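Local coordinates for lysozyme M1 (Streptomyces coelicolor, PDB 1JFX), which hydrolyses the beta-1,4 linkages between N-acetylmuramic acid and N-acetylglucosamine in peptidoglycan, 6-O-acetylated muramic acid included, through its family 25 glycosyl hydrolase domain, at residues N39-D42 and D43-A47; Y109-S112 and T113-R117; D122-A125 and R126-R130; I137-T140 and A141-N145; N152-A155 and A156-F160. All blocks are in the same frame, centred on the assembly; numbering follows the deposited sequence.

Overall arrangement
Lysozyme M1 folds here into a curled beta/alpha barrel, and the five local contacts follow one another along the chain without nesting or crossing. Contact 1 turns strand 40-41 into helix 45-54. Contact 2 opens helix 113-131 out of the loop after strand 96-98, and contact 3 lies further along that helix, centres about 18 Å apart. Contact 4 turns strand 136-139 into helix 141-148, and contact 5 closes the loop leading to strand 160-163. W143 of contact 4 packs on Y109 and M116 of contact 2; H124 of contact 3 meets M154, K157 and S158 of contact 5, whose P159 and F160 adjoin I137 and T139. Contact 1 stands apart, opposite contacts 4 and 5 across the chain centre.

Contact 1: N39-D42 and D43-A47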
loop_
_atom_site.group_PDB
_atom_site.type_symbol
_atom_site.label_atom_id
_atom_site.label_comp_id
_atom_site.label_asym_id
_atom_site.label_seq_id
_atom_site.Cartn_x
_atom_site.Cartn_y
_atom_site.Cartn_z
ATOM N N ASN A 39 -4.521 -14.730 8.844
ATOM C CA ASN A 39 -3.792 -15.919 8.416
ATOM C C ASN A 39 -3.681 -16.181 6.929
ATOM O O ASN A 39 -3.396 -17.309 6.517
ATOM C CB ASN A 39 -4.401 -17.147 9.090
ATOM C CG ASN A 39 -5.861 -17.314 8.760
ATOM O OD1 ASN A 39 -6.315 -16.909 7.690
ATOM N ND2 ASN A 39 -6.610 -17.924 9.672
ATOM N N TYR A 40 -3.897 -15.160 6.111
ATOM C CA TYR A 40 -3.756 -15.355 4.685
ATOM C C TYR A 40 -2.390 -14.813 4.282
ATOM O O TYR A 40 -1.993 -13.741 4.739
ATOM C CB TYR A 40 -4.835 -14.602 3.914
ATOM C CG TYR A 40 -4.658 -14.685 2.417
ATOM C CD1 TYR A 40 -3.842 -13.780 1.734
ATOM C CD2 TYR A 40 -5.283 -15.690 1.682
ATOM C CE1 TYR A 40 -3.656 -13.872 0.360
ATOM C CE2 TYR A 40 -5.105 -15.794 0.303
ATOM C CZ TYR A 40 -4.289 -14.882 -0.354
ATOM O OH TYR A 40 -4.106 -14.981 -1.724
ATOM N N LYS A 41 -1.676 -15.560 3.440
ATOM C CA LYS A 41 -0.375 -15.132 2.928
ATOM C C LYS A 41 -0.423 -15.313 1.419
ATOM O O LYS A 41 -0.780 -16.385 0.933
ATOM C CB LYS A 41 0.772 -15.984 3.505
ATOM C CG LYS A 41 2.156 -15.502 3.072
ATOM C CD LYS A 41 2.401 -14.064 3.536
ATOM C CE LYS A 41 3.721 -13.509 3.039
ATOM N NZ LYS A 41 4.895 -14.300 3.526
ATOM N N ASP A 42 -0.081 -14.263 0.680
ATOM C CA ASP A 42 -0.096 -14.323 -0.775
ATOM C C ASP A 42 0.962 -15.324 -1.255
ATOM O O ASP A 42 2.145 -15.208 -0.908
ATOM C CB ASP A 42 0.172 -12.931 -1.349
ATOM C CG ASP A 42 -0.019 -12.869 -2.850
ATOM O OD1 ASP A 42 0.807 -13.457 -3.579
ATOM O OD2 ASP A 42 -0.995 -12.227 -3.296
ATOM N N ASP A 43 0.539 -16.300 -2.058
ATOM C CA ASP A 43 1.461 -17.328 -2.536
ATOM C C ASP A 43 2.576 -16.860 -3.449
ATOM O O ASP A 43 3.592 -17.543 -3.560
ATOM C CB ASP A 43 0.709 -18.455 -3.252
ATOM C CG ASP A 43 -0.057 -19.349 -2.300
ATOM O OD1 ASP A 43 0.475 -19.659 -1.214
ATOM O OD2 ASP A 43 -1.184 -19.759 -2.649
ATOM N N ARG A 44 2.391 -15.711 -4.095
ATOM C CA ARG A 44 3.408 -15.186 -5.005
ATOM C C ARG A 44 4.300 -14.160 -4.322
ATOM O O ARG A 44 5.247 -13.680 -4.935
ATOM C CB ARG A 44 2.751 -14.504 -6.204
ATOM C CG ARG A 44 1.889 -15.401 -7.095
ATOM C CD ARG A 44 2.716 -16.192 -8.069
ATOM N NE ARG A 44 1.874 -16.875 -9.051
ATOM C CZ ARG A 44 2.354 -17.664 -10.006
ATOM N NH1 ARG A 44 3.666 -17.866 -10.103
ATOM N NH2 ARG A 44 1.526 -18.253 -10.856
ATOM N N PHE A 45 4.008 -13.828 -3.065
ATOM C CA PHE A 45 4.788 -12.802 -2.370
ATOM C C PHE A 45 6.305 -12.947 -2.345
ATOM O O PHE A 45 7.014 -12.027 -2.736
ATOM C CB PHE A 45 4.326 -12.609 -0.922
ATOM C CG PHE A 45 5.149 -11.596 -0.183
ATOM C CD1 PHE A 45 5.015 -10.241 -0.458
ATOM C CD2 PHE A 45 6.140 -12.004 0.710
ATOM C CE1 PHE A 45 5.862 -9.304 0.141
ATOM C CE2 PHE A 45 6.988 -11.084 1.309
ATOM C CZ PHE A 45 6.855 -9.731 1.026
ATOM N N SER A 46 6.806 -14.083 -1.859
ATOM C CA SER A 46 8.249 -14.273 -1.775
ATOM C C SER A 46 8.984 -14.104 -3.093
ATOM O O SER A 46 10.031 -13.450 -3.147
ATOM C CB SER A 46 8.568 -15.648 -1.183
ATOM O OG SER A 46 8.312 -15.651 0.206
ATOM N N ALA A 47 8.441 -14.688 -4.154
ATOM C CA ALA A 47 9.086 -14.579 -5.451
ATOM C C ALA A 47 9.009 -13.144 -5.958
ATOM O O ALA A 47 9.991 -12.615 -6.461
ATOM C CB ALA A 47 8.438 -15.537 -6.449
HETATM O O HOH W 1 -2.160 -16.769 -2.637
HETATM O O HOH W 2 -2.543 -18.586 -0.131
HETATM O O HOH W 3 1.118 -18.722 0.973
HETATM O O HOH W 4 5.778 -16.217 1.814
HETATM O O HOH W 5 5.013 -16.173 -0.852
#
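D42 and F45 bracket a type I beta turn, closed by F45 N donating to D42 O at 3.2 Å, which carries the chain from strand 40-41 into helix 45-54. The D42 side chain accepts from R44 N through OD1 at 2.8 Å, a capping bond that meets the anti side of the carboxylate, 20° out of its plane. CG lies anti to the backbone N (chi1 -172°), which brings OD1 to the amide of R44, while OD2 accepts from H12 N; both carboxylate oxygens are engaged, which restrains its rotation. K41 bends at chi2 and chi4 to lay CE against the F45 ring, 3.7 Å from CD2, and its NZ reaches S46 OG through a water. On the solvent side, a water joins K41 O to D43 OD1, and another joins Y40 OH to D43 N. Beyond K41 the F45 ring packs on I32 and A34 of strand 29-36 and meets the ring of Y49. D42 thus forms an Asx turn, overlapping the type I turn, at this strand-to-helix passage of the beta/alpha barrel, its side chain about 10 Å from those of D9 and D98, predicted active-site residues.

Contact 2: Y109-S112 and T113-R117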
loop_
_atom_site.group_PDB
_atom_site.type_symbol
_atom_site.label_atom_id
_atom_site.label_comp_id
_atom_site.label_asym_id
_atom_site.label_seq_id
_atom_site.Cartn_x
_atom_site.Cartn_y
_atom_site.Cartn_z
ATOM N N TYR A 109 -16.662 -3.100 8.593
ATOM C CA TYR A 109 -16.256 -4.224 9.413
ATOM C C TYR A 109 -16.871 -4.362 10.795
ATOM O O TYR A 109 -16.297 -5.011 11.667
ATOM C CB TYR A 109 -14.726 -4.187 9.521
ATOM C CG TYR A 109 -14.013 -4.316 8.185
ATOM C CD1 TYR A 109 -13.754 -5.572 7.637
ATOM C CD2 TYR A 109 -13.596 -3.188 7.474
ATOM C CE1 TYR A 109 -13.096 -5.711 6.417
ATOM C CE2 TYR A 109 -12.929 -3.316 6.244
ATOM C CZ TYR A 109 -12.687 -4.579 5.728
ATOM O OH TYR A 109 -12.037 -4.717 4.522
ATOM N N GLY A 110 -18.034 -3.763 10.998
ATOM C CA GLY A 110 -18.692 -3.872 12.288
ATOM C C GLY A 110 -18.117 -2.973 13.361
ATOM O O GLY A 110 -18.467 -3.099 14.530
ATOM N N LEU A 111 -17.215 -2.078 12.979
ATOM C CA LEU A 111 -16.639 -1.156 13.944
ATOM C C LEU A 111 -17.262 0.230 13.822
ATOM O O LEU A 111 -17.556 0.691 12.716
ATOM C CB LEU A 111 -15.120 -1.049 13.733
ATOM C CG LEU A 111 -14.305 -2.327 13.922
ATOM C CD1 LEU A 111 -12.813 -1.987 13.836
ATOM C CD2 LEU A 111 -14.619 -2.954 15.270
ATOM N N SER A 112 -17.483 0.890 14.956
ATOM C CA SER A 112 -18.007 2.251 14.937
ATOM C C SER A 112 -16.868 3.105 14.388
ATOM O O SER A 112 -15.740 2.614 14.238
ATOM C CB SER A 112 -18.370 2.733 16.350
ATOM O OG SER A 112 -17.228 2.779 17.196
ATOM N N THR A 113 -17.144 4.369 14.080
ATOM C CA THR A 113 -16.088 5.224 13.553
ATOM C C THR A 113 -14.992 5.369 14.598
ATOM O O THR A 113 -13.811 5.388 14.255
ATOM C CB THR A 113 -16.594 6.641 13.141
ATOM O OG1 THR A 113 -17.268 7.266 14.240
ATOM C CG2 THR A 113 -17.532 6.544 11.932
ATOM N N THR A 114 -15.373 5.453 15.876
ATOM C CA THR A 114 -14.376 5.591 16.929
ATOM C C THR A 114 -13.528 4.316 17.054
ATOM O O THR A 114 -12.307 4.388 17.239
ATOM C CB THR A 114 -15.042 5.919 18.295
ATOM O OG1 THR A 114 -15.693 7.195 18.205
ATOM C CG2 THR A 114 -13.997 5.971 19.407
ATOM N N GLN A 115 -14.157 3.148 16.958
ATOM C CA GLN A 115 -13.401 1.901 17.051
ATOM C C GLN A 115 -12.471 1.743 15.856
ATOM O O GLN A 115 -11.380 1.180 15.978
ATOM C CB GLN A 115 -14.329 0.689 17.106
ATOM C CG GLN A 115 -15.133 0.569 18.389
ATOM C CD GLN A 115 -16.157 -0.542 18.295
ATOM O OE1 GLN A 115 -16.903 -0.627 17.315
ATOM N NE2 GLN A 115 -16.199 -1.406 19.310
ATOM N N MET A 116 -12.906 2.231 14.700
ATOM C CA MET A 116 -12.090 2.098 13.502
ATOM C C MET A 116 -10.887 3.019 13.612
ATOM O O MET A 116 -9.793 2.661 13.188
ATOM C CB MET A 116 -12.898 2.443 12.249
ATOM C CG MET A 116 -12.128 2.217 10.945
ATOM S SD MET A 116 -11.624 0.504 10.697
ATOM C CE MET A 116 -13.207 -0.217 10.154
ATOM N N ARG A 117 -11.088 4.209 14.174
ATOM C CA ARG A 117 -9.973 5.130 14.353
ATOM C C ARG A 117 -8.946 4.459 15.259
ATOM O O ARG A 117 -7.749 4.493 14.992
ATOM C CB ARG A 117 -10.446 6.435 14.992
ATOM C CG ARG A 117 -11.298 7.259 14.060
ATOM C CD ARG A 117 -11.782 8.535 14.719
ATOM N NE ARG A 117 -12.594 9.313 13.790
ATOM C CZ ARG A 117 -12.948 10.578 13.996
ATOM N NH1 ARG A 117 -12.567 11.203 15.103
ATOM N NH2 ARG A 117 -13.656 11.227 13.078
#
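Q115 OE1 receives the backbone N of S112 at 2.9 Å in a nearly straight bond, 171° at the hydrogen, with the donor in the carbonyl plane and on a lone pair of OE1. The reciprocal bond runs from Q115 N to S112 OG at 3.1 Å. S112 holds OG between its own N and carbonyl carbon (chi1 62°), which turns the hydroxyl over the first turn of the helix and towards that N-H. M116 N then donates to S112 O at 2.9 Å, starting the regular helical pattern. Beside this polar end, L111 crosses Q115 at about a right angle, its CD2 3.8 Å from OE1. The M116 chain bends at chi2 and chi3 to bring CE between two apolar neighbours, 4.0 Å from Y109 CD2 and 4.1 Å from L111 CD1. Y109 OH is hydrogen-bonded to the backbone O of E100, a predicted catalytic residue. Together S112 and Q115 form a capping box at the N terminus of helix 113-131.

Contact 3: D122-A125 and R126-R130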
loop_
_atom_site.group_PDB
_atom_site.type_symbol
_atom_site.label_atom_id
_atom_site.label_comp_id
_atom_site.label_asym_id
_atom_site.label_seq_id
_atom_site.Cartn_x
_atom_site.Cartn_y
_atom_site.Cartn_z
ATOM N N ASP A 122 -3.848 1.824 16.233
ATOM C CA ASP A 122 -3.136 0.693 16.814
ATOM C C ASP A 122 -2.238 0.023 15.775
ATOM O O ASP A 122 -1.100 -0.359 16.079
ATOM C CB ASP A 122 -4.119 -0.335 17.388
ATOM C CG ASP A 122 -4.786 0.136 18.677
ATOM O OD1 ASP A 122 -4.353 1.162 19.245
ATOM O OD2 ASP A 122 -5.734 -0.548 19.130
ATOM N N PHE A 123 -2.744 -0.139 14.557
ATOM C CA PHE A 123 -1.942 -0.749 13.507
ATOM C C PHE A 123 -0.731 0.142 13.232
ATOM O O PHE A 123 0.402 -0.336 13.117
ATOM C CB PHE A 123 -2.769 -0.947 12.225
ATOM C CG PHE A 123 -2.082 -1.792 11.175
ATOM C CD1 PHE A 123 -1.029 -1.280 10.412
ATOM C CD2 PHE A 123 -2.479 -3.113 10.963
ATOM C CE1 PHE A 123 -0.381 -2.086 9.448
ATOM C CE2 PHE A 123 -1.852 -3.918 10.009
ATOM C CZ PHE A 123 -0.797 -3.407 9.248
ATOM N N HIS A 124 -0.959 1.445 13.141
ATOM C CA HIS A 124 0.143 2.356 12.889
ATOM C C HIS A 124 1.178 2.299 14.021
ATOM O O HIS A 124 2.377 2.214 13.771
ATOM C CB HIS A 124 -0.374 3.798 12.716
ATOM C CG HIS A 124 0.717 4.822 12.657
ATOM N ND1 HIS A 124 1.395 5.252 13.781
ATOM C CD2 HIS A 124 1.295 5.453 11.606
ATOM C CE1 HIS A 124 2.345 6.096 13.421
ATOM N NE2 HIS A 124 2.308 6.235 12.108
ATOM N N ALA A 125 0.713 2.328 15.265
ATOM C CA ALA A 125 1.632 2.309 16.396
ATOM C C ALA A 125 2.479 1.051 16.425
ATOM O O ALA A 125 3.693 1.126 16.644
ATOM C CB ALA A 125 0.874 2.438 17.703
ATOM N N ARG A 126 1.854 -0.102 16.197
ATOM C CA ARG A 126 2.604 -1.352 16.244
ATOM C C ARG A 126 3.524 -1.511 15.042
ATOM O O ARG A 126 4.654 -2.002 15.182
ATOM C CB ARG A 126 1.654 -2.548 16.356
ATOM C CG ARG A 126 2.349 -3.911 16.495
ATOM C CD ARG A 126 3.420 -3.944 17.609
ATOM N NE ARG A 126 2.954 -3.462 18.912
ATOM C CZ ARG A 126 2.613 -4.242 19.939
ATOM N NH1 ARG A 126 2.663 -5.569 19.842
ATOM N NH2 ARG A 126 2.256 -3.688 21.089
ATOM N N TYR A 127 3.069 -1.095 13.867
ATOM C CA TYR A 127 3.925 -1.218 12.695
ATOM C C TYR A 127 5.167 -0.338 12.885
ATOM O O TYR A 127 6.277 -0.738 12.512
ATOM C CB TYR A 127 3.179 -0.812 11.421
ATOM C CG TYR A 127 4.002 -1.082 10.186
ATOM C CD1 TYR A 127 4.274 -2.395 9.783
ATOM C CD2 TYR A 127 4.578 -0.036 9.462
ATOM C CE1 TYR A 127 5.117 -2.657 8.698
ATOM C CE2 TYR A 127 5.415 -0.286 8.373
ATOM C CZ TYR A 127 5.687 -1.600 8.002
ATOM O OH TYR A 127 6.551 -1.843 6.958
ATOM N N LYS A 128 4.985 0.842 13.478
ATOM C CA LYS A 128 6.117 1.739 13.696
ATOM C C LYS A 128 7.058 1.153 14.750
ATOM O O LYS A 128 8.276 1.236 14.610
ATOM C CB LYS A 128 5.641 3.133 14.124
ATOM C CG LYS A 128 6.754 4.180 14.097
ATOM C CD LYS A 128 6.207 5.596 14.222
ATOM C CE LYS A 128 7.313 6.633 14.024
ATOM N NZ LYS A 128 7.881 6.640 12.636
ATOM N N ALA A 129 6.495 0.561 15.798
ATOM C CA ALA A 129 7.328 -0.046 16.835
ATOM C C ALA A 129 8.156 -1.174 16.208
ATOM O O ALA A 129 9.338 -1.359 16.524
ATOM C CB ALA A 129 6.453 -0.593 17.965
ATOM N N ARG A 130 7.546 -1.924 15.299
ATOM C CA ARG A 130 8.260 -3.028 14.665
ATOM C C ARG A 130 9.321 -2.628 13.644
ATOM O O ARG A 130 10.400 -3.228 13.598
ATOM C CB ARG A 130 7.271 -3.964 13.949
ATOM C CG ARG A 130 6.336 -4.774 14.857
ATOM C CD ARG A 130 7.101 -5.851 15.653
ATOM N NE ARG A 130 7.769 -6.845 14.807
ATOM C CZ ARG A 130 7.225 -7.973 14.367
ATOM N NH1 ARG A 130 5.969 -8.295 14.676
ATOM N NH2 ARG A 130 7.961 -8.799 13.612
#
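F123 and Y127, like H124 and K128, meet one turn apart within helix 113-131, the helix of the beta-alpha-beta unit that links strands 96-98 and 136-139 of the barrel. Four successive backbone bonds of the i to i+4 kind run through the segment: R126 N to D122 O, Y127 N to F123 O, K128 N to H124 O and A129 N to A125 O, all between 2.9 and 3.0 Å.

The apolar contact is on the inner side, where the F123 ring comes within 4.3 Å of Y127 CB through its CE1. The OH of Y127 is bound to G84 O and G95 N.

R126, H124 and K128 find their polar partners outside the segment: R126 bends at chi2 and chi3 (51° and 52°), curling its guanidinium to a salt bridge between NH1 and D77 of helix 72-81. On another flank, K128 NZ forms a salt bridge with D134 and a hydrogen bond to T132 O, and H124 NE2 binds the same D134 oxygen. That shared carboxylate probably offsets the lysine charge near the imidazole. The side chains of H124 and K128 lie side by side and point the same way, with H124 CE1 4.0 Å from K128 CD.

Contact 4: I137-T140 and A141-N145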
loop_
_atom_site.group_PDB
_atom_site.type_symbol
_atom_site.label_atom_id
_atom_site.label_comp_id
_atom_site.label_asym_id
_atom_site.label_seq_id
_atom_site.Cartn_x
_atom_site.Cartn_y
_atom_site.Cartn_z
ATOM N N ILE A 137 -1.064 4.439 4.171
ATOM C CA ILE A 137 -2.457 4.018 4.144
ATOM C C ILE A 137 -3.025 4.027 2.723
ATOM O O ILE A 137 -3.040 5.071 2.053
ATOM C CB ILE A 137 -3.344 4.933 5.050
ATOM C CG1 ILE A 137 -2.974 4.720 6.525
ATOM C CG2 ILE A 137 -4.843 4.614 4.826
ATOM C CD1 ILE A 137 -3.693 5.685 7.479
ATOM N N TYR A 138 -3.452 2.852 2.261
ATOM C CA TYR A 138 -4.090 2.721 0.945
ATOM C C TYR A 138 -5.574 2.567 1.206
ATOM O O TYR A 138 -5.988 1.686 1.977
ATOM C CB TYR A 138 -3.596 1.473 0.187
ATOM C CG TYR A 138 -4.463 1.095 -1.021
ATOM C CD1 TYR A 138 -5.631 0.333 -0.867
ATOM C CD2 TYR A 138 -4.117 1.508 -2.316
ATOM C CE1 TYR A 138 -6.424 -0.007 -1.963
ATOM C CE2 TYR A 138 -4.901 1.166 -3.423
ATOM C CZ TYR A 138 -6.057 0.407 -3.240
ATOM O OH TYR A 138 -6.837 0.051 -4.333
ATOM N N THR A 139 -6.372 3.411 0.563
ATOM C CA THR A 139 -7.826 3.345 0.715
ATOM C C THR A 139 -8.488 4.230 -0.324
ATOM O O THR A 139 -7.810 4.838 -1.155
ATOM C CB THR A 139 -8.263 3.805 2.138
ATOM O OG1 THR A 139 -9.661 3.544 2.319
ATOM C CG2 THR A 139 -8.013 5.288 2.346
ATOM N N THR A 140 -9.817 4.253 -0.313
ATOM C CA THR A 140 -10.558 5.128 -1.210
ATOM C C THR A 140 -11.067 6.274 -0.359
ATOM O O THR A 140 -11.197 6.145 0.855
ATOM C CB THR A 140 -11.780 4.430 -1.878
ATOM O OG1 THR A 140 -12.666 3.901 -0.876
ATOM C CG2 THR A 140 -11.300 3.304 -2.805
ATOM N N ALA A 141 -11.363 7.400 -0.986
ATOM C CA ALA A 141 -11.889 8.527 -0.243
ATOM C C ALA A 141 -13.225 8.132 0.407
ATOM O O ALA A 141 -13.476 8.471 1.555
ATOM C CB ALA A 141 -12.107 9.719 -1.182
ATOM N N SER A 142 -14.066 7.415 -0.338
ATOM C CA SER A 142 -15.376 6.990 0.167
ATOM C C SER A 142 -15.256 6.177 1.437
ATOM O O SER A 142 -15.957 6.425 2.423
ATOM C CB SER A 142 -16.111 6.126 -0.872
ATOM O OG SER A 142 -16.614 6.939 -1.912
ATOM N N TRP A 143 -14.378 5.184 1.411
ATOM C CA TRP A 143 -14.224 4.344 2.581
ATOM C C TRP A 143 -13.661 5.157 3.745
ATOM O O TRP A 143 -14.154 5.064 4.867
ATOM C CB TRP A 143 -13.310 3.157 2.285
ATOM C CG TRP A 143 -13.351 2.128 3.364
ATOM C CD1 TRP A 143 -14.171 1.027 3.418
ATOM C CD2 TRP A 143 -12.614 2.140 4.590
ATOM N NE1 TRP A 143 -13.988 0.361 4.612
ATOM C CE2 TRP A 143 -13.041 1.024 5.348
ATOM C CE3 TRP A 143 -11.640 2.991 5.130
ATOM C CZ2 TRP A 143 -12.531 0.741 6.622
ATOM C CZ3 TRP A 143 -11.132 2.708 6.404
ATOM C CH2 TRP A 143 -11.588 1.589 7.131
ATOM N N TRP A 144 -12.623 5.947 3.490
ATOM C CA TRP A 144 -12.054 6.740 4.571
ATOM C C TRP A 144 -13.093 7.643 5.230
ATOM O O TRP A 144 -13.272 7.646 6.460
ATOM C CB TRP A 144 -10.902 7.617 4.067
ATOM C CG TRP A 144 -10.206 8.303 5.198
ATOM C CD1 TRP A 144 -10.376 9.600 5.620
ATOM C CD2 TRP A 144 -9.296 7.697 6.116
ATOM N NE1 TRP A 144 -9.623 9.828 6.750
ATOM C CE2 TRP A 144 -8.951 8.675 7.074
ATOM C CE3 TRP A 144 -8.735 6.411 6.225
ATOM C CZ2 TRP A 144 -8.068 8.409 8.132
ATOM C CZ3 TRP A 144 -7.856 6.151 7.275
ATOM C CH2 TRP A 144 -7.533 7.147 8.211
ATOM N N ASN A 145 -13.797 8.411 4.414
ATOM C CA ASN A 145 -14.771 9.320 4.981
ATOM C C ASN A 145 -15.906 8.596 5.697
ATOM O O ASN A 145 -16.278 8.957 6.818
ATOM C CB ASN A 145 -15.274 10.274 3.894
ATOM C CG ASN A 145 -14.215 11.306 3.505
ATOM O OD1 ASN A 145 -13.366 11.678 4.328
ATOM N ND2 ASN A 145 -14.263 11.778 2.261
#
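T139 crosses both tryptophans of the first turn of helix 141-148, W143 and W144, and T140 crosses W143. W144 is met at about a right angle by both I137 and T139: I137 CD1 comes within 4.2 Å of W144 CH2, and T139 CG2 lies 4.1 Å from W144 CB. T139 OG1, 3.5 Å from W143 CE3, stands anti to the backbone N (chi1 -172°), turned towards that ring while bonded to I99 O. T140 puts OG1 between its N and carbonyl carbon (chi1 57°), where it accepts from W143 N at 3.1 Å as the N-cap, and W144 N donates to T140 O at 3.0 Å. The indole nitrogens look elsewhere, W143 NE1 to M107 O and W144 NE1 to W151 O, which probably helps to fix the rotation of each ring. M116 packs on W143 and I120 on W144, both from helix 113-131. The T139 side chain lies about 5 Å from that of E100, a predicted catalytic residue. T140 thus caps the helix, T139 OG1 ties the strand to I99 O and loop carbonyls bind the indole N-H groups, while carbon contacts join strand 136-139 to the helix.

Contact 5: N152-A155 and A156-F160; sequences NGMA and AKSPF
M154 gathers the tight part of this loop around its carbonyl oxygen, which accepts from K157 N and S158 N, each at 3.0 Å. The two approach differently: S158 N lies in the carbonyl plane, while K157 N stands 69° out of it. Just before, N152-A155 forms a type I beta turn, closed by A155 N donating to N152 O. The M154 side chain bends at chi2 and chi3 (-58° and -72°), folding CE back to 3.4 Å from S158 OG and 3.9 Å from K157 CB. The same methyl rests on H124 of helix 113-131, and the buried S158 OG is bonded to V135 O.

The other side is looser and bridged by water. G153 O takes protons from two waters, one of which accepts from A156 N and the other from K157 NZ at 2.8 Å. The K157 chain runs extended beyond CG, its CD passing 4.0 Å from M154 SD where the two side chains cross obliquely, before NZ donates to water. A third water donates to both A155 O and S158 O. Backbone bonds and a folded methionine thus probably hold the inner face of the loop between helix 141-148 and strand 160-163, whereas its outer carbonyls and amides are satisfied in part by solvent.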
loop_
_atom_site.group_PDB
_atom_site.type_symbol
_atom_site.label_atom_id
_atom_site.label_comp_id
_atom_site.label_asym_id
_atom_site.label_seq_id
_atom_site.Cartn_x
_atom_site.Cartn_y
_atom_site.Cartn_z
ATOM N N ASN A 152 -9.143 13.288 10.621
ATOM C CA ASN A 152 -7.896 13.983 10.286
ATOM C C ASN A 152 -6.720 13.452 11.127
ATOM O O ASN A 152 -5.588 13.904 10.983
ATOM C CB ASN A 152 -8.025 15.497 10.541
ATOM C CG ASN A 152 -6.761 16.275 10.144
ATOM O OD1 ASN A 152 -6.388 16.321 8.970
ATOM N ND2 ASN A 152 -6.101 16.889 11.127
ATOM N N GLY A 153 -6.998 12.474 11.981
ATOM C CA GLY A 153 -5.988 11.945 12.881
ATOM C C GLY A 153 -4.734 11.289 12.344
ATOM O O GLY A 153 -3.761 11.103 13.090
ATOM N N MET A 154 -4.738 10.920 11.072
ATOM C CA MET A 154 -3.555 10.291 10.500
ATOM C C MET A 154 -2.826 11.235 9.569
ATOM O O MET A 154 -1.848 10.842 8.951
ATOM C CB MET A 154 -3.933 9.018 9.727
ATOM C CG MET A 154 -4.631 7.973 10.567
ATOM S SD MET A 154 -3.652 7.451 11.999
ATOM C CE MET A 154 -2.356 6.475 11.206
ATOM N N ALA A 155 -3.283 12.486 9.476
ATOM C CA ALA A 155 -2.643 13.446 8.575
ATOM C C ALA A 155 -1.139 13.589 8.786
ATOM O O ALA A 155 -0.380 13.677 7.816
ATOM C CB ALA A 155 -3.322 14.820 8.693
ATOM N N ALA A 156 -0.697 13.595 10.039
ATOM C CA ALA A 156 0.733 13.741 10.303
ATOM C C ALA A 156 1.413 12.415 10.594
ATOM O O ALA A 156 2.607 12.391 10.896
ATOM C CB ALA A 156 0.958 14.702 11.467
ATOM N N LYS A 157 0.670 11.318 10.488
ATOM C CA LYS A 157 1.222 9.997 10.796
ATOM C C LYS A 157 1.439 9.046 9.629
ATOM O O LYS A 157 2.372 8.255 9.656
ATOM C CB LYS A 157 0.326 9.272 11.795
ATOM C CG LYS A 157 0.366 9.794 13.216
ATOM C CD LYS A 157 -0.531 8.918 14.072
ATOM C CE LYS A 157 -0.394 9.212 15.545
ATOM N NZ LYS A 157 -1.367 8.379 16.308
ATOM N N SER A 158 0.566 9.089 8.628
ATOM C CA SER A 158 0.695 8.167 7.506
ATOM C C SER A 158 0.625 8.762 6.114
ATOM O O SER A 158 -0.272 9.562 5.827
ATOM C CB SER A 158 -0.411 7.101 7.566
ATOM O OG SER A 158 -0.227 6.163 8.613
ATOM N N PRO A 159 1.568 8.386 5.232
ATOM C CA PRO A 159 1.520 8.905 3.859
ATOM C C PRO A 159 0.227 8.303 3.277
ATOM O O PRO A 159 -0.190 7.204 3.674
ATOM C CB PRO A 159 2.758 8.293 3.205
ATOM C CG PRO A 159 3.724 8.163 4.355
ATOM C CD PRO A 159 2.858 7.710 5.506
ATOM N N PHE A 160 -0.392 8.995 2.326
ATOM C CA PHE A 160 -1.655 8.538 1.749
ATOM C C PHE A 160 -1.522 7.977 0.335
ATOM O O PHE A 160 -0.990 8.635 -0.556
ATOM C CB PHE A 160 -2.628 9.741 1.777
ATOM C CG PHE A 160 -4.003 9.473 1.210
ATOM C CD1 PHE A 160 -4.736 8.351 1.587
ATOM C CD2 PHE A 160 -4.597 10.407 0.362
ATOM C CE1 PHE A 160 -6.048 8.170 1.128
ATOM C CE2 PHE A 160 -5.912 10.237 -0.103
ATOM C CZ PHE A 160 -6.635 9.120 0.282
HETATM O O HOH W 6 -1.735 12.887 12.635
HETATM O O HOH W 7 -3.761 9.517 15.391
HETATM O O HOH W 8 -0.448 12.184 5.462
#